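Local structure of putative peptidase (Chlamydophila abortus, 3CE2) at residues T493-Q505 against I513-R525. The protein is a putative zinc-dependent oligopeptidase of the M3B family, predicted to degrade a variety of small bioactive peptides. Sequence-based numbering, arbitrary orientation.
Sequences TEEYLSSTYKNLQ and ITFDVLSNIEWAR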
ATOM      1  N   THR A 493       6.216 -23.696  17.247  1.00 51.50           N
ATOM      2  CA  THR A 493       5.033 -24.451  17.620  1.00 48.99           C
ATOM      3  C   THR A 493       3.859 -23.526  17.941  1.00 50.25           C
ATOM      4  O   THR A 493       4.040 -22.343  18.224  1.00 54.07           O
ATOM      5  CB  THR A 493       5.316 -25.317  18.836  1.00 52.79           C
ATOM      6  OG1 THR A 493       5.616 -24.478  19.956  1.00 52.53           O
ATOM      7  CG2 THR A 493       6.500 -26.244  18.554  1.00 50.27           C
ATOM      8  N   GLU A 494       2.646 -24.055  17.904  1.00 46.70           N
ATOM      9  CA  GLU A 494       1.529 -23.241  18.312  1.00 49.86           C
ATOM     10  C   GLU A 494       1.768 -22.685  19.714  1.00 48.55           C
ATOM     11  O   GLU A 494       1.347 -21.578  20.009  1.00 44.29           O
ATOM     12  CB  GLU A 494       0.196 -24.002  18.233  1.00 52.40           C
ATOM     13  CG  GLU A 494      -0.321 -24.606  19.547  1.00 62.77           C
ATOM     14  CD  GLU A 494      -1.068 -23.603  20.457  1.00 73.23           C
ATOM     15  OE1 GLU A 494      -1.446 -22.480  20.011  1.00 70.01           O
ATOM     16  OE2 GLU A 494      -1.280 -23.961  21.642  1.00 76.62           O
ATOM     17  N   GLU A 495       2.427 -23.448  20.583  1.00 56.87           N
ATOM     18  CA  GLU A 495       2.605 -22.994  21.959  1.00 62.21           C
ATOM     19  C   GLU A 495       3.480 -21.744  21.942  1.00 58.57           C
ATOM     20  O   GLU A 495       3.200 -20.754  22.620  1.00 58.62           O
ATOM     21  CB  GLU A 495       3.238 -24.073  22.846  1.00 69.81           C
ATOM     22  CG  GLU A 495       2.879 -23.908  24.338  1.00 79.84           C
ATOM     23  CD  GLU A 495       4.096 -23.974  25.286  1.00 85.29           C
ATOM     24  OE1 GLU A 495       4.673 -25.075  25.461  1.00 82.79           O
ATOM     25  OE2 GLU A 495       4.464 -22.919  25.875  1.00 86.94           O
ATOM     26  N   TYR A 496       4.525 -21.792  21.132  1.00 48.57           N
ATOM     27  CA  TYR A 496       5.452 -20.702  21.046  1.00 48.82           C
ATOM     28  C   TYR A 496       4.803 -19.477  20.394  1.00 49.73           C
ATOM     29  O   TYR A 496       4.799 -18.384  20.972  1.00 51.22           O
ATOM     30  CB  TYR A 496       6.683 -21.140  20.267  1.00 57.54           C
ATOM     31  CG  TYR A 496       7.732 -20.075  20.227  1.00 63.09           C
ATOM     32  CD1 TYR A 496       8.602 -19.887  21.298  1.00 63.95           C
ATOM     33  CD2 TYR A 496       7.840 -19.227  19.133  1.00 64.47           C
ATOM     34  CE1 TYR A 496       9.554 -18.898  21.275  1.00 60.80           C
ATOM     35  CE2 TYR A 496       8.787 -18.239  19.094  1.00 65.41           C
ATOM     36  CZ  TYR A 496       9.641 -18.079  20.166  1.00 65.46           C
ATOM     37  OH  TYR A 496      10.589 -17.091  20.115  1.00 68.86           O
ATOM     38  N   LEU A 497       4.252 -19.655  19.197  1.00 44.01           N
ATOM     39  CA  LEU A 497       3.590 -18.561  18.484  1.00 41.34           C
ATOM     40  C   LEU A 497       2.589 -17.870  19.390  1.00 42.62           C
ATOM     41  O   LEU A 497       2.535 -16.642  19.490  1.00 46.83           O
ATOM     42  CB  LEU A 497       2.885 -19.088  17.231  1.00 39.94           C
ATOM     43  CG  LEU A 497       3.892 -19.568  16.184  1.00 41.08           C
ATOM     44  CD1 LEU A 497       3.269 -20.374  15.022  1.00 40.77           C
ATOM     45  CD2 LEU A 497       4.613 -18.363  15.664  1.00 38.62           C
ATOM     46  N   SER A 498       1.803 -18.664  20.086  1.00 41.36           N
ATOM     47  CA  SER A 498       0.765 -18.093  20.900  1.00 43.50           C
ATOM     48  C   SER A 498       1.265 -17.341  22.118  1.00 42.72           C
ATOM     49  O   SER A 498       0.548 -16.492  22.621  1.00 45.69           O
ATOM     50  CB  SER A 498      -0.249 -19.155  21.286  1.00 38.98           C
ATOM     51  OG  SER A 498      -1.182 -19.266  20.238  1.00 46.06           O
ATOM     52  N   SER A 499       2.474 -17.642  22.588  1.00 42.90           N
ATOM     53  CA  SER A 499       3.046 -16.932  23.744  1.00 49.59           C
ATOM     54  C   SER A 499       3.639 -15.630  23.301  1.00 50.50           C
ATOM     55  O   SER A 499       3.404 -14.591  23.894  1.00 50.85           O
ATOM     56  CB  SER A 499       4.169 -17.732  24.390  1.00 53.45           C
ATOM     57  OG  SER A 499       3.625 -18.839  25.061  1.00 63.30           O
ATOM     58  N   THR A 500       4.446 -15.723  22.255  1.00 51.23           N
ATOM     59  CA  THR A 500       5.028 -14.583  21.612  1.00 47.22           C
ATOM     60  C   THR A 500       3.944 -13.541  21.340  1.00 53.24           C
ATOM     61  O   THR A 500       4.109 -12.349  21.642  1.00 58.88           O
ATOM     62  CB  THR A 500       5.641 -15.028  20.295  1.00 44.77           C
ATOM     63  OG1 THR A 500       6.646 -16.001  20.565  1.00 50.51           O
ATOM     64  CG2 THR A 500       6.271 -13.882  19.573  1.00 50.61           C
ATOM     65  N   TYR A 501       2.832 -13.979  20.771  1.00 48.06           N
ATOM     66  CA  TYR A 501       1.813 -13.026  20.385  1.00 46.20           C
ATOM     67  C   TYR A 501       1.116 -12.483  21.632  1.00 42.45           C
ATOM     68  O   TYR A 501       0.711 -11.309  21.686  1.00 42.70           O
ATOM     69  CB  TYR A 501       0.833 -13.659  19.397  1.00 41.69           C
ATOM     70  CG  TYR A 501      -0.001 -12.677  18.652  1.00 37.93           C
ATOM     71  CD1 TYR A 501       0.432 -12.137  17.447  1.00 43.78           C
ATOM     72  CD2 TYR A 501      -1.225 -12.281  19.140  1.00 36.99           C
ATOM     73  CE1 TYR A 501      -0.337 -11.210  16.757  1.00 35.94           C
ATOM     74  CE2 TYR A 501      -1.999 -11.351  18.465  1.00 34.45           C
ATOM     75  CZ  TYR A 501      -1.551 -10.816  17.276  1.00 40.68           C
ATOM     76  OH  TYR A 501      -2.348  -9.896  16.594  1.00 45.05           O
ATOM     77  N   LYS A 502       0.987 -13.326  22.643  1.00 43.60           N
ATOM     78  CA  LYS A 502       0.328 -12.887  23.875  1.00 50.33           C
ATOM     79  C   LYS A 502       1.107 -11.771  24.585  1.00 46.05           C
ATOM     80  O   LYS A 502       0.537 -10.737  24.924  1.00 46.45           O
ATOM     81  CB  LYS A 502       0.079 -14.047  24.836  1.00 53.35           C
ATOM     82  CG  LYS A 502      -0.630 -13.580  26.086  1.00 58.47           C
ATOM     83  CD  LYS A 502      -1.305 -14.700  26.840  1.00 63.76           C
ATOM     84  CE  LYS A 502      -2.542 -14.127  27.568  1.00 73.69           C
ATOM     85  NZ  LYS A 502      -3.090 -14.999  28.660  1.00 72.35           N
ATOM     86  N   ASN A 503       2.405 -11.989  24.793  1.00 42.98           N
ATOM     87  CA  ASN A 503       3.282 -10.975  25.387  1.00 49.77           C
ATOM     88  C   ASN A 503       3.172  -9.703  24.595  1.00 50.63           C
ATOM     89  O   ASN A 503       3.024  -8.625  25.164  1.00 59.68           O
ATOM     90  CB  ASN A 503       4.751 -11.440  25.490  1.00 52.40           C
ATOM     91  CG  ASN A 503       4.907 -12.749  26.309  1.00 62.32           C
ATOM     92  OD1 ASN A 503       4.161 -13.010  27.267  1.00 64.77           O
ATOM     93  ND2 ASN A 503       5.871 -13.571  25.920  1.00 59.28           N
ATOM     94  N   LEU A 504       3.204  -9.825  23.278  1.00 48.33           N
ATOM     95  CA  LEU A 504       3.077  -8.649  22.441  1.00 49.94           C
ATOM     96  C   LEU A 504       1.747  -7.944  22.656  1.00 44.49           C
ATOM     97  O   LEU A 504       1.714  -6.721  22.827  1.00 44.25           O
ATOM     98  CB  LEU A 504       3.268  -8.987  20.964  1.00 54.81           C
ATOM     99  CG  LEU A 504       4.630  -8.738  20.325  1.00 55.82           C
ATOM    100  CD1 LEU A 504       5.770  -9.239  21.208  1.00 65.01           C
ATOM    101  CD2 LEU A 504       4.668  -9.423  18.961  1.00 54.48           C
ATOM    102  N   GLN A 505       0.649  -8.692  22.662  1.00 37.34           N
ATOM    103  CA  GLN A 505      -0.647  -8.036  22.865  1.00 40.13           C
ATOM    104  C   GLN A 505      -0.588  -7.299  24.170  1.00 38.35           C
ATOM    105  O   GLN A 505      -1.241  -6.272  24.380  1.00 40.54           O
ATOM    106  CB  GLN A 505      -1.773  -9.048  22.917  1.00 41.67           C
ATOM    107  CG  GLN A 505      -2.053  -9.685  21.568  1.00 45.74           C
ATOM    108  CD  GLN A 505      -3.047 -10.791  21.682  1.00 44.62           C
ATOM    109  OE1 GLN A 505      -2.728 -11.853  22.202  1.00 52.62           O
ATOM    110  NE2 GLN A 505      -4.265 -10.556  21.215  1.00 41.83           N
ATOM    111  N   ILE A 513      -6.823  -3.330  27.779  1.00 53.50           N
ATOM    112  CA  ILE A 513      -7.664  -4.378  27.209  1.00 47.08           C
ATOM    113  C   ILE A 513      -7.812  -5.542  28.171  1.00 47.53           C
ATOM    114  O   ILE A 513      -6.831  -6.001  28.767  1.00 41.23           O
ATOM    115  CB  ILE A 513      -7.084  -4.913  25.861  1.00 44.07           C
ATOM    116  CG1 ILE A 513      -7.114  -3.820  24.794  1.00 42.76           C
ATOM    117  CG2 ILE A 513      -7.907  -6.102  25.357  1.00 39.46           C
ATOM    118  CD1 ILE A 513      -8.497  -3.599  24.234  1.00 34.01           C
ATOM    119  N   THR A 514      -9.037  -6.034  28.304  1.00 44.31           N
ATOM    120  CA  THR A 514      -9.255  -7.285  28.988  1.00 47.29           C
ATOM    121  C   THR A 514      -9.230  -8.401  27.939  1.00 48.19           C
ATOM    122  O   THR A 514      -9.988  -8.368  26.975  1.00 49.03           O
ATOM    123  CB  THR A 514     -10.612  -7.260  29.677  1.00 53.90           C
ATOM    124  OG1 THR A 514     -10.631  -6.196  30.642  1.00 55.90           O
ATOM    125  CG2 THR A 514     -10.944  -8.639  30.321  1.00 44.85           C
ATOM    126  N   PHE A 515      -8.353  -9.374  28.120  1.00 44.09           N
ATOM    127  CA  PHE A 515      -8.212 -10.447  27.150  1.00 48.26           C
ATOM    128  C   PHE A 515      -9.312 -11.471  27.264  1.00 46.07           C
ATOM    129  O   PHE A 515      -9.851 -11.675  28.331  1.00 51.63           O
ATOM    130  CB  PHE A 515      -6.856 -11.136  27.295  1.00 49.70           C
ATOM    131  CG  PHE A 515      -5.707 -10.241  26.990  1.00 54.42           C
ATOM    132  CD1 PHE A 515      -5.922  -9.000  26.396  1.00 58.53           C
ATOM    133  CD2 PHE A 515      -4.410 -10.631  27.260  1.00 63.59           C
ATOM    134  CE1 PHE A 515      -4.871  -8.142  26.092  1.00 55.94           C
ATOM    135  CE2 PHE A 515      -3.336  -9.771  26.960  1.00 68.75           C
ATOM    136  CZ  PHE A 515      -3.587  -8.515  26.375  1.00 58.89           C
ATOM    137  N   ASP A 516      -9.672 -12.090  26.146  1.00 45.47           N
ATOM    138  CA  ASP A 516     -10.538 -13.248  26.189  1.00 41.99           C
ATOM    139  C   ASP A 516      -9.647 -14.468  26.112  1.00 41.67           C
ATOM    140  O   ASP A 516      -8.456 -14.335  25.878  1.00 42.69           O
ATOM    141  CB  ASP A 516     -11.560 -13.212  25.073  1.00 44.43           C
ATOM    142  CG  ASP A 516     -12.604 -12.149  25.293  1.00 51.59           C
ATOM    143  OD1 ASP A 516     -13.694 -12.467  25.849  1.00 53.88           O
ATOM    144  OD2 ASP A 516     -12.333 -10.990  24.916  1.00 52.97           O
ATOM    145  N   VAL A 517     -10.194 -15.653  26.343  1.00 48.16           N
ATOM    146  CA  VAL A 517      -9.340 -16.843  26.490  1.00 48.79           C
ATOM    147  C   VAL A 517      -8.616 -17.225  25.199  1.00 47.33           C
ATOM    148  O   VAL A 517      -7.579 -17.852  25.251  1.00 47.95           O
ATOM    149  CB  VAL A 517     -10.116 -18.061  27.076  1.00 48.89           C
ATOM    150  CG1 VAL A 517     -10.607 -17.738  28.453  1.00 48.50           C
ATOM    151  CG2 VAL A 517     -11.329 -18.406  26.207  1.00 54.20           C
ATOM    152  N   LEU A 518      -9.148 -16.840  24.042  1.00 49.50           N
ATOM    153  CA  LEU A 518      -8.511 -17.218  22.786  1.00 45.10           C
ATOM    154  C   LEU A 518      -7.907 -16.048  22.035  1.00 44.79           C
ATOM    155  O   LEU A 518      -7.503 -16.164  20.874  1.00 47.11           O
ATOM    156  CB  LEU A 518      -9.507 -17.971  21.916  1.00 48.58           C
ATOM    157  CG  LEU A 518      -9.801 -19.322  22.589  1.00 53.91           C
ATOM    158  CD1 LEU A 518     -10.804 -20.146  21.803  1.00 43.25           C
ATOM    159  CD2 LEU A 518      -8.497 -20.142  22.880  1.00 52.94           C
ATOM    160  N   SER A 519      -7.830 -14.911  22.704  1.00 42.71           N
ATOM    161  CA  SER A 519      -7.424 -13.676  22.043  1.00 43.73           C
ATOM    162  C   SER A 519      -6.070 -13.799  21.386  1.00 44.00           C
ATOM    163  O   SER A 519      -5.794 -13.158  20.374  1.00 50.22           O
ATOM    164  CB  SER A 519      -7.412 -12.525  23.035  1.00 37.93           C
ATOM    165  OG  SER A 519      -8.743 -12.190  23.350  1.00 45.04           O
ATOM    166  N   ASN A 520      -5.227 -14.637  21.957  1.00 37.60           N
ATOM    167  CA  ASN A 520      -3.883 -14.754  21.464  1.00 41.94           C
ATOM    168  C   ASN A 520      -3.759 -15.699  20.277  1.00 49.40           C
ATOM    169  O   ASN A 520      -2.652 -16.125  19.948  1.00 54.56           O
ATOM    170  CB  ASN A 520      -2.988 -15.237  22.592  1.00 45.85           C
ATOM    171  CG  ASN A 520      -3.348 -16.621  23.054  1.00 50.96           C
ATOM    172  OD1 ASN A 520      -4.523 -16.967  23.187  1.00 51.87           O
ATOM    173  ND2 ASN A 520      -2.335 -17.432  23.293  1.00 56.93           N
ATOM    174  N   ILE A 521      -4.884 -16.058  19.656  1.00 48.60           N
ATOM    175  CA  ILE A 521      -4.852 -16.930  18.483  1.00 45.44           C
ATOM    176  C   ILE A 521      -4.785 -16.072  17.222  1.00 48.39           C
ATOM    177  O   ILE A 521      -4.621 -16.596  16.130  1.00 47.96           O
ATOM    178  CB  ILE A 521      -6.083 -17.894  18.439  1.00 45.88           C
ATOM    179  CG1 ILE A 521      -5.819 -19.125  17.572  1.00 40.09           C
ATOM    180  CG2 ILE A 521      -7.311 -17.190  17.900  1.00 43.30           C
ATOM    181  CD1 ILE A 521      -4.465 -19.753  17.781  1.00 40.38           C
ATOM    182  N   GLU A 522      -4.884 -14.749  17.381  1.00 51.44           N
ATOM    183  CA  GLU A 522      -4.951 -13.835  16.231  1.00 51.39           C
ATOM    184  C   GLU A 522      -3.883 -14.091  15.187  1.00 47.82           C
ATOM    185  O   GLU A 522      -4.147 -13.988  13.992  1.00 50.00           O
ATOM    186  CB  GLU A 522      -4.940 -12.360  16.658  1.00 62.21           C
ATOM    187  CG  GLU A 522      -6.338 -11.726  16.731  1.00 78.88           C
ATOM    188  CD  GLU A 522      -6.521 -10.804  17.947  1.00 88.29           C
ATOM    189  OE1 GLU A 522      -5.850  -9.737  17.989  1.00 93.41           O
ATOM    190  OE2 GLU A 522      -7.338 -11.151  18.852  1.00 82.58           O
ATOM    191  N   TRP A 523      -2.678 -14.438  15.617  1.00 44.64           N
ATOM    192  CA  TRP A 523      -1.604 -14.648  14.662  1.00 41.82           C
ATOM    193  C   TRP A 523      -2.013 -15.626  13.578  1.00 45.53           C
ATOM    194  O   TRP A 523      -1.540 -15.533  12.445  1.00 50.57           O
ATOM    195  CB  TRP A 523      -0.357 -15.151  15.352  1.00 37.82           C
ATOM    196  CG  TRP A 523      -0.548 -16.449  16.019  1.00 38.10           C
ATOM    197  CD1 TRP A 523      -0.823 -16.647  17.322  1.00 38.92           C
ATOM    198  CD2 TRP A 523      -0.438 -17.748  15.424  1.00 42.68           C
ATOM    199  NE1 TRP A 523      -0.916 -17.990  17.591  1.00 40.50           N
ATOM    200  CE2 TRP A 523      -0.680 -18.690  16.440  1.00 38.19           C
ATOM    201  CE3 TRP A 523      -0.161 -18.205  14.126  1.00 41.03           C
ATOM    202  CZ2 TRP A 523      -0.676 -20.065  16.208  1.00 34.90           C
ATOM    203  CZ3 TRP A 523      -0.137 -19.570  13.901  1.00 41.78           C
ATOM    204  CH2 TRP A 523      -0.389 -20.490  14.945  1.00 38.33           C
ATOM    205  N   ALA A 524      -2.904 -16.554  13.921  1.00 43.28           N
ATOM    206  CA  ALA A 524      -3.375 -17.549  12.956  1.00 41.60           C
ATOM    207  C   ALA A 524      -4.272 -17.009  11.818  1.00 44.56           C
ATOM    208  O   ALA A 524      -4.299 -17.594  10.741  1.00 49.68           O
ATOM    209  CB  ALA A 524      -4.040 -18.693  13.666  1.00 37.03           C
ATOM    210  N   ARG A 525      -4.986 -15.904  12.046  1.00 42.46           N
ATOM    211  CA  ARG A 525      -5.890 -15.372  11.043  1.00 43.28           C
ATOM    212  C   ARG A 525      -5.239 -14.411  10.079  1.00 47.59           C
ATOM    213  O   ARG A 525      -5.893 -13.951   9.159  1.00 50.18           O
ATOM    214  CB  ARG A 525      -7.124 -14.711  11.665  1.00 44.33           C
ATOM    215  CG  ARG A 525      -7.054 -14.544  13.174  1.00 51.94           C
ATOM    216  CD  ARG A 525      -8.437 -14.523  13.901  1.00 49.16           C
ATOM    217  NE  ARG A 525      -9.450 -13.648  13.282  1.00 56.71           N
ATOM    218  CZ  ARG A 525     -10.396 -12.987  13.958  1.00 60.33           C
ATOM    219  NH1 ARG A 525     -10.457 -13.066  15.286  1.00 60.85           N
ATOM    220  NH2 ARG A 525     -11.280 -12.232  13.309  1.00 61.08           N
TER
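Trp523 meets helix 494-509 with one face and one edge of its indole. Leu497 CB lies over that face, 3.9 Å from the centroid of the six-membered ring, while CD1 of the same leucine covers the far rim; Ile521 O and Ala524 CB take the opposite face. At the edge, NE1 gives Ser498 OG a nearly straight hydrogen bond (3.0 Å, 170°) within the ring plane. The serine hydroxyl in turn donates to Glu494 OE1, so both bonds fix its orientation; the Glu494 side chain also lies about 4 Å from a peripheral bound zinc ion and from the side chain of His241. Trp523 CG stands between its own backbone N and carbonyl carbon (chi1 62°), which carries the indole to Leu497 and Ser498. Its CB packs 3.8 Å from Tyr501 CD1; the two aromatic planes are inclined at 58°, and Trp523 N sits above the tyrosine ring. Here the chain turns back on the helix it has just left, through a type I beta turn, Asp516 to Ser519, and a short 3-10 segment, within the largely helical M3 peptidase fold. Leu247 of helix 240-260 also touches the tryptophan, and Phe478 of helix 451-487 meets Tyr501 edge-to-face. Asn520 ND2 donates to Ser498 O (3.1 Å) from above the carbonyl plane, on the face opposite Lys502 N. Buried Gln505 reaches Ser519 O through NE2, by a bond more bent than the tryptophan's, and its O approaches the edge of Phe515 at CZ, 3.8 Å away. Toward solvent the fit slackens: the extended chain of exposed Lys502 brings CE no nearer than 4.0 Å to Phe515 CD2.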